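Local coordinates for lysozyme (Penaeus vannamei, PDB 6UKC), which probably hydrolyses the beta-1,4 linkages of bacterial peptidoglycan and of chitodextrins, as a C-type lysozyme of glycosyl hydrolase family 22, at residues A4-A13 / V31-T42. Sequence-based numbering, arbitrary orientation.
Sequences AKVFGKCEFA and VCIAEFESSFNT
F40 and K9 meet where the N-terminal arm enters its helix: K9 CA lies over one face of the F40 ring, 4.0 Å from its centroid, a CH-pi contact, while E35 CA covers the opposite face, a slot that suits a flat ring. F12 brings CD2 to the ring's edge, 3.8 Å from F40 CD1, with the two planes at 57°, and its CE2 touches A34 CB, a methyl small enough to let the aromatic ring close to the helix. Branched V31 divides its methyls, CG1 to K9 CG and CG2 to A13. Farther up the arm, V6 and N41 form a single beta bridge, flanked by F7 N to F40 O at 2.8 Å and T42 N, almost straight on, to K5 O. T42 OG1 also grips K5 O, at 2.7 Å on a lone pair; chi1 of 65° turns this hydroxyl there and the threonine methyl to F7 CE2. A type I' turn, S38 to N41, presents F40. In the second shell, E11 OE1 holds K5 NZ in a salt bridge and OE2 accepts from G8 N at the N-cap. Extended K9 carries NZ to a water shared with E35 OE2, to the Y129 carbonyl and, as a salt bridge, to E132; the Y129 hydroxyl bonds E35 OE2. In this helical domain of the C-type lysozyme fold, the axes of 9-13 and 31-38 run at 136°, helix 126-134 lies against A13 and V31, and the turn leads toward strand 45-47.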
ATOM      1  N   ALA A   4      15.584  -6.891  -5.501  1.00 35.30           N
ATOM      2  CA  ALA A   4      14.214  -6.351  -5.589  1.00 35.20           C
ATOM      3  C   ALA A   4      14.258  -4.821  -5.446  1.00 33.92           C
ATOM      4  O   ALA A   4      15.196  -4.301  -4.813  1.00 34.24           O
ATOM      5  CB  ALA A   4      13.358  -6.997  -4.536  1.00 35.64           C
ATOM      6  N   LYS A   5      13.290  -4.122  -6.040  1.00 30.11           N
ATOM      7  CA  LYS A   5      13.225  -2.642  -6.053  1.00 25.97           C
ATOM      8  C   LYS A   5      12.925  -2.126  -4.647  1.00 24.92           C
ATOM      9  O   LYS A   5      11.942  -2.615  -4.013  1.00 24.87           O
ATOM     10  CB  LYS A   5      12.123  -2.182  -7.002  1.00 27.57           C
ATOM     11  CG  LYS A   5      12.018  -0.684  -7.212  1.00 29.09           C
ATOM     12  CD  LYS A   5      13.332  -0.004  -7.482  1.00 29.86           C
ATOM     13  CE  LYS A   5      13.144   1.415  -7.988  1.00 33.46           C
ATOM     14  NZ  LYS A   5      14.417   2.186  -8.003  1.00 34.18           N
ATOM     15  N   VAL A   6      13.736  -1.172  -4.192  1.00 22.72           N
ATOM     16  CA  VAL A   6      13.506  -0.359  -2.965  1.00 20.61           C
ATOM     17  C   VAL A   6      13.478   1.108  -3.390  1.00 19.97           C
ATOM     18  O   VAL A   6      14.511   1.665  -3.747  1.00 18.69           O
ATOM     19  CB  VAL A   6      14.579  -0.593  -1.880  1.00 21.54           C
ATOM     20  CG1 VAL A   6      14.227   0.160  -0.600  1.00 20.08           C
ATOM     21  CG2 VAL A   6      14.811  -2.076  -1.600  1.00 21.19           C
ATOM     22  N   PHE A   7      12.319   1.738  -3.324  1.00 20.12           N
ATOM     23  CA  PHE A   7      12.182   3.152  -3.751  1.00 18.74           C
ATOM     24  C   PHE A   7      12.773   4.098  -2.688  1.00 18.49           C
ATOM     25  O   PHE A   7      12.658   3.848  -1.453  1.00 19.02           O
ATOM     26  CB  PHE A   7      10.710   3.471  -4.003  1.00 18.42           C
ATOM     27  CG  PHE A   7      10.097   2.811  -5.218  1.00 18.69           C
ATOM     28  CD1 PHE A   7      10.202   3.401  -6.463  1.00 18.96           C
ATOM     29  CD2 PHE A   7       9.398   1.612  -5.118  1.00 18.86           C
ATOM     30  CE1 PHE A   7       9.636   2.806  -7.578  1.00 18.82           C
ATOM     31  CE2 PHE A   7       8.811   1.032  -6.230  1.00 18.88           C
ATOM     32  CZ  PHE A   7       8.918   1.641  -7.454  1.00 18.26           C
ATOM     33  N   GLY A   8      13.350   5.207  -3.132  1.00 18.18           N
ATOM     34  CA  GLY A   8      13.383   6.434  -2.303  1.00 18.89           C
ATOM     35  C   GLY A   8      11.973   6.992  -2.118  1.00 18.59           C
ATOM     36  O   GLY A   8      11.142   6.813  -3.005  1.00 16.89           O
ATOM     37  N   LYS A   9      11.700   7.651  -0.996  1.00 19.79           N
ATOM     38  CA  LYS A   9      10.369   8.233  -0.667  1.00 19.32           C
ATOM     39  C   LYS A   9       9.909   9.194  -1.784  1.00 18.38           C
ATOM     40  O   LYS A   9       8.790   9.043  -2.290  1.00 17.10           O
ATOM     41  CB  LYS A   9      10.471   8.919   0.699  1.00 18.70           C
ATOM     42  CG  LYS A   9       9.280   9.768   1.102  1.00 18.99           C
ATOM     43  CD  LYS A   9       9.536  10.525   2.385  1.00 19.15           C
ATOM     44  CE  LYS A   9       8.515  11.612   2.648  1.00 19.32           C
ATOM     45  NZ  LYS A   9       8.719  12.221   3.984  1.00 20.19           N
ATOM     46  N   CYS A  10      10.724  10.185  -2.127  1.00 18.97           N
ATOM     47  CA  CYS A  10      10.431  11.187  -3.187  1.00 18.42           C
ATOM     48  C   CYS A  10      10.389  10.487  -4.548  1.00 18.22           C
ATOM     49  O   CYS A  10       9.523  10.846  -5.355  1.00 20.22           O
ATOM     50  CB  CYS A  10      11.442  12.325  -3.155  1.00 17.74           C
ATOM     51  SG  CYS A  10      11.429  13.171  -1.555  1.00 19.51           S
ATOM     52  N   GLU A  11      11.240   9.492  -4.782  1.00 18.47           N
ATOM     53  CA  GLU A  11      11.200   8.690  -6.037  1.00 18.31           C
ATOM     54  C   GLU A  11       9.839   7.994  -6.166  1.00 18.16           C
ATOM     55  O   GLU A  11       9.232   7.970  -7.251  1.00 18.47           O
ATOM     56  CB  GLU A  11      12.312   7.660  -6.000  1.00 18.45           C
ATOM     57  CG  GLU A  11      12.434   6.875  -7.293  1.00 20.38           C
ATOM     58  CD  GLU A  11      13.258   5.609  -7.156  1.00 20.02           C
ATOM     59  OE1 GLU A  11      13.245   4.818  -8.079  1.00 21.43           O
ATOM     60  OE2 GLU A  11      13.913   5.434  -6.114  1.00 22.33           O
ATOM     61  N   PHE A  12       9.362   7.434  -5.073  1.00 18.43           N
ATOM     62  CA  PHE A  12       8.055   6.753  -5.011  1.00 18.67           C
ATOM     63  C   PHE A  12       6.952   7.795  -5.204  1.00 20.05           C
ATOM     64  O   PHE A  12       6.014   7.507  -6.006  1.00 20.23           O
ATOM     65  CB  PHE A  12       7.912   5.984  -3.705  1.00 17.62           C
ATOM     66  CG  PHE A  12       6.672   5.142  -3.625  1.00 17.47           C
ATOM     67  CD1 PHE A  12       6.419   4.165  -4.571  1.00 17.24           C
ATOM     68  CD2 PHE A  12       5.751   5.344  -2.620  1.00 17.04           C
ATOM     69  CE1 PHE A  12       5.278   3.390  -4.494  1.00 16.96           C
ATOM     70  CE2 PHE A  12       4.600   4.580  -2.561  1.00 17.05           C
ATOM     71  CZ  PHE A  12       4.368   3.604  -3.492  1.00 16.17           C
ATOM     72  N   ALA A  13       7.047   8.953  -4.528  1.00 20.79           N
ATOM     73  CA  ALA A  13       6.060  10.052  -4.716  1.00 21.01           C
ATOM     74  C   ALA A  13       5.992  10.460  -6.196  1.00 20.18           C
ATOM     75  O   ALA A  13       4.849  10.541  -6.726  1.00 20.57           O
ATOM     76  CB  ALA A  13       6.379  11.243  -3.835  1.00 20.94           C
ATOM     77  N   VAL A  31       2.479   7.167   0.056  1.00 16.62           N
ATOM     78  CA  VAL A  31       3.917   7.296   0.455  1.00 16.10           C
ATOM     79  C   VAL A  31       4.072   6.953   1.953  1.00 16.17           C
ATOM     80  O   VAL A  31       4.984   6.128   2.337  1.00 15.71           O
ATOM     81  CB  VAL A  31       4.440   8.704   0.125  1.00 15.51           C
ATOM     82  CG1 VAL A  31       5.798   8.976   0.746  1.00 14.96           C
ATOM     83  CG2 VAL A  31       4.481   8.946  -1.385  1.00 15.31           C
ATOM     84  N   CYS A  32       3.242   7.569   2.794  1.00 16.69           N
ATOM     85  CA  CYS A  32       3.297   7.387   4.266  1.00 16.72           C
ATOM     86  C   CYS A  32       3.091   5.897   4.595  1.00 16.58           C
ATOM     87  O   CYS A  32       3.910   5.334   5.416  1.00 14.77           O
ATOM     88  CB  CYS A  32       2.269   8.245   4.986  1.00 16.85           C
ATOM     89  SG  CYS A  32       2.520   8.231   6.776  1.00 17.84           S
ATOM     90  N   ILE A  33       2.043   5.294   4.008  1.00 15.38           N
ATOM     91  CA  ILE A  33       1.685   3.869   4.259  1.00 16.55           C
ATOM     92  C   ILE A  33       2.858   2.992   3.826  1.00 17.34           C
ATOM     93  O   ILE A  33       3.264   2.150   4.667  1.00 17.73           O
ATOM     94  CB  ILE A  33       0.356   3.468   3.603  1.00 17.28           C
ATOM     95  CG1 ILE A  33      -0.805   4.170   4.310  1.00 17.56           C
ATOM     96  CG2 ILE A  33       0.179   1.950   3.608  1.00 18.07           C
ATOM     97  CD1 ILE A  33      -2.084   4.170   3.511  1.00 19.23           C
ATOM     98  N   ALA A  34       3.411   3.211   2.615  1.00 17.40           N
ATOM     99  CA  ALA A  34       4.560   2.425   2.096  1.00 18.16           C
ATOM    100  C   ALA A  34       5.775   2.570   3.017  1.00 19.57           C
ATOM    101  O   ALA A  34       6.482   1.552   3.242  1.00 17.95           O
ATOM    102  CB  ALA A  34       4.931   2.847   0.696  1.00 18.70           C
ATOM    103  N   GLU A  35       6.092   3.800   3.443  1.00 21.08           N
ATOM    104  CA  GLU A  35       7.275   4.000   4.312  1.00 21.09           C
ATOM    105  C   GLU A  35       7.159   3.019   5.485  1.00 20.00           C
ATOM    106  O   GLU A  35       8.090   2.203   5.693  1.00 17.59           O
ATOM    107  CB  GLU A  35       7.417   5.431   4.828  1.00 22.52           C
ATOM    108  CG  GLU A  35       8.794   5.652   5.430  1.00 24.02           C
ATOM    109  CD  GLU A  35       9.067   6.979   6.099  1.00 25.82           C
ATOM    110  OE1 GLU A  35       9.766   6.940   7.091  1.00 29.85           O
ATOM    111  OE2 GLU A  35       8.609   8.041   5.614  1.00 28.59           O
ATOM    112  N   PHE A  36       6.033   3.059   6.200  1.00 19.39           N
ATOM    113  CA  PHE A  36       5.919   2.425   7.542  1.00 19.45           C
ATOM    114  C   PHE A  36       5.456   0.979   7.411  1.00 19.72           C
ATOM    115  O   PHE A  36       5.675   0.265   8.383  1.00 20.41           O
ATOM    116  CB  PHE A  36       5.074   3.282   8.478  1.00 18.52           C
ATOM    117  CG  PHE A  36       5.733   4.614   8.723  1.00 18.36           C
ATOM    118  CD1 PHE A  36       6.884   4.695   9.491  1.00 18.06           C
ATOM    119  CD2 PHE A  36       5.240   5.774   8.142  1.00 18.62           C
ATOM    120  CE1 PHE A  36       7.506   5.917   9.716  1.00 18.79           C
ATOM    121  CE2 PHE A  36       5.874   6.997   8.348  1.00 18.82           C
ATOM    122  CZ  PHE A  36       7.010   7.067   9.131  1.00 18.94           C
ATOM    123  N   GLU A  37       4.929   0.548   6.256  1.00 19.03           N
ATOM    124  CA  GLU A  37       4.591  -0.883   6.077  1.00 18.74           C
ATOM    125  C   GLU A  37       5.840  -1.631   5.619  1.00 18.26           C
ATOM    126  O   GLU A  37       6.002  -2.756   6.088  1.00 19.48           O
ATOM    127  CB  GLU A  37       3.405  -1.092   5.136  1.00 19.15           C
ATOM    128  CG  GLU A  37       2.095  -0.616   5.705  1.00 19.60           C
ATOM    129  CD  GLU A  37       1.470  -1.537   6.729  1.00 20.42           C
ATOM    130  OE1 GLU A  37       0.424  -1.176   7.295  1.00 21.59           O
ATOM    131  OE2 GLU A  37       2.021  -2.619   6.918  1.00 22.79           O
ATOM    132  N   SER A  38       6.713  -1.049   4.793  1.00 17.89           N
ATOM    133  CA  SER A  38       7.724  -1.855   4.055  1.00 18.24           C
ATOM    134  C   SER A  38       9.051  -1.142   3.798  1.00 19.95           C
ATOM    135  O   SER A  38       9.902  -1.780   3.162  1.00 23.60           O
ATOM    136  CB  SER A  38       7.150  -2.276   2.741  1.00 18.92           C
ATOM    137  OG  SER A  38       7.000  -1.143   1.886  1.00 18.95           O
ATOM    138  N   SER A  39       9.231   0.112   4.227  1.00 20.14           N
ATOM    139  CA  SER A  39      10.364   0.993   3.838  1.00 18.56           C
ATOM    140  C   SER A  39      10.490   1.059   2.312  1.00 18.55           C
ATOM    141  O   SER A  39      11.624   1.002   1.801  1.00 18.33           O
ATOM    142  CB  SER A  39      11.624   0.540   4.484  1.00 18.81           C
ATOM    143  OG  SER A  39      11.424   0.434   5.879  1.00 19.30           O
ATOM    144  N   PHE A  40       9.349   1.121   1.613  1.00 19.07           N
ATOM    145  CA  PHE A  40       9.237   1.239   0.129  1.00 18.14           C
ATOM    146  C   PHE A  40      10.000   0.109  -0.577  1.00 18.40           C
ATOM    147  O   PHE A  40      10.487   0.331  -1.730  1.00 17.11           O
ATOM    148  CB  PHE A  40       9.800   2.573  -0.364  1.00 16.59           C
ATOM    149  CG  PHE A  40       9.370   3.790   0.399  1.00 16.30           C
ATOM    150  CD1 PHE A  40       8.159   4.418   0.117  1.00 16.77           C
ATOM    151  CD2 PHE A  40      10.183   4.320   1.387  1.00 16.14           C
ATOM    152  CE1 PHE A  40       7.793   5.580   0.784  1.00 16.08           C
ATOM    153  CE2 PHE A  40       9.817   5.481   2.050  1.00 15.27           C
ATOM    154  CZ  PHE A  40       8.627   6.102   1.754  1.00 15.91           C
ATOM    155  N   ASN A  41      10.079  -1.052   0.076  1.00 20.46           N
ATOM    156  CA  ASN A  41      10.750  -2.263  -0.464  1.00 22.45           C
ATOM    157  C   ASN A  41       9.692  -3.176  -1.096  1.00 21.34           C
ATOM    158  O   ASN A  41       8.880  -3.799  -0.347  1.00 21.81           O
ATOM    159  CB  ASN A  41      11.585  -2.940   0.626  1.00 25.57           C
ATOM    160  CG  ASN A  41      12.107  -4.307   0.224  1.00 27.84           C
ATOM    161  OD1 ASN A  41      12.329  -4.595  -0.959  1.00 26.04           O
ATOM    162  ND2 ASN A  41      12.296  -5.150   1.224  1.00 27.70           N
ATOM    163  N   THR A  42       9.723  -3.275  -2.424  1.00 21.32           N
ATOM    164  CA  THR A  42       8.729  -4.027  -3.233  1.00 22.95           C
ATOM    165  C   THR A  42       8.769  -5.538  -2.937  1.00 23.31           C
ATOM    166  O   THR A  42       7.805  -6.213  -3.310  1.00 22.24           O
ATOM    167  CB  THR A  42       8.944  -3.804  -4.734  1.00 23.49           C
ATOM    168  OG1 THR A  42      10.203  -4.353  -5.139  1.00 21.32           O
ATOM    169  CG2 THR A  42       8.858  -2.340  -5.105  1.00 23.63           C
TER
HETATM  170  O   HOH W   1       9.731  10.190   5.976  1.00 25.65           O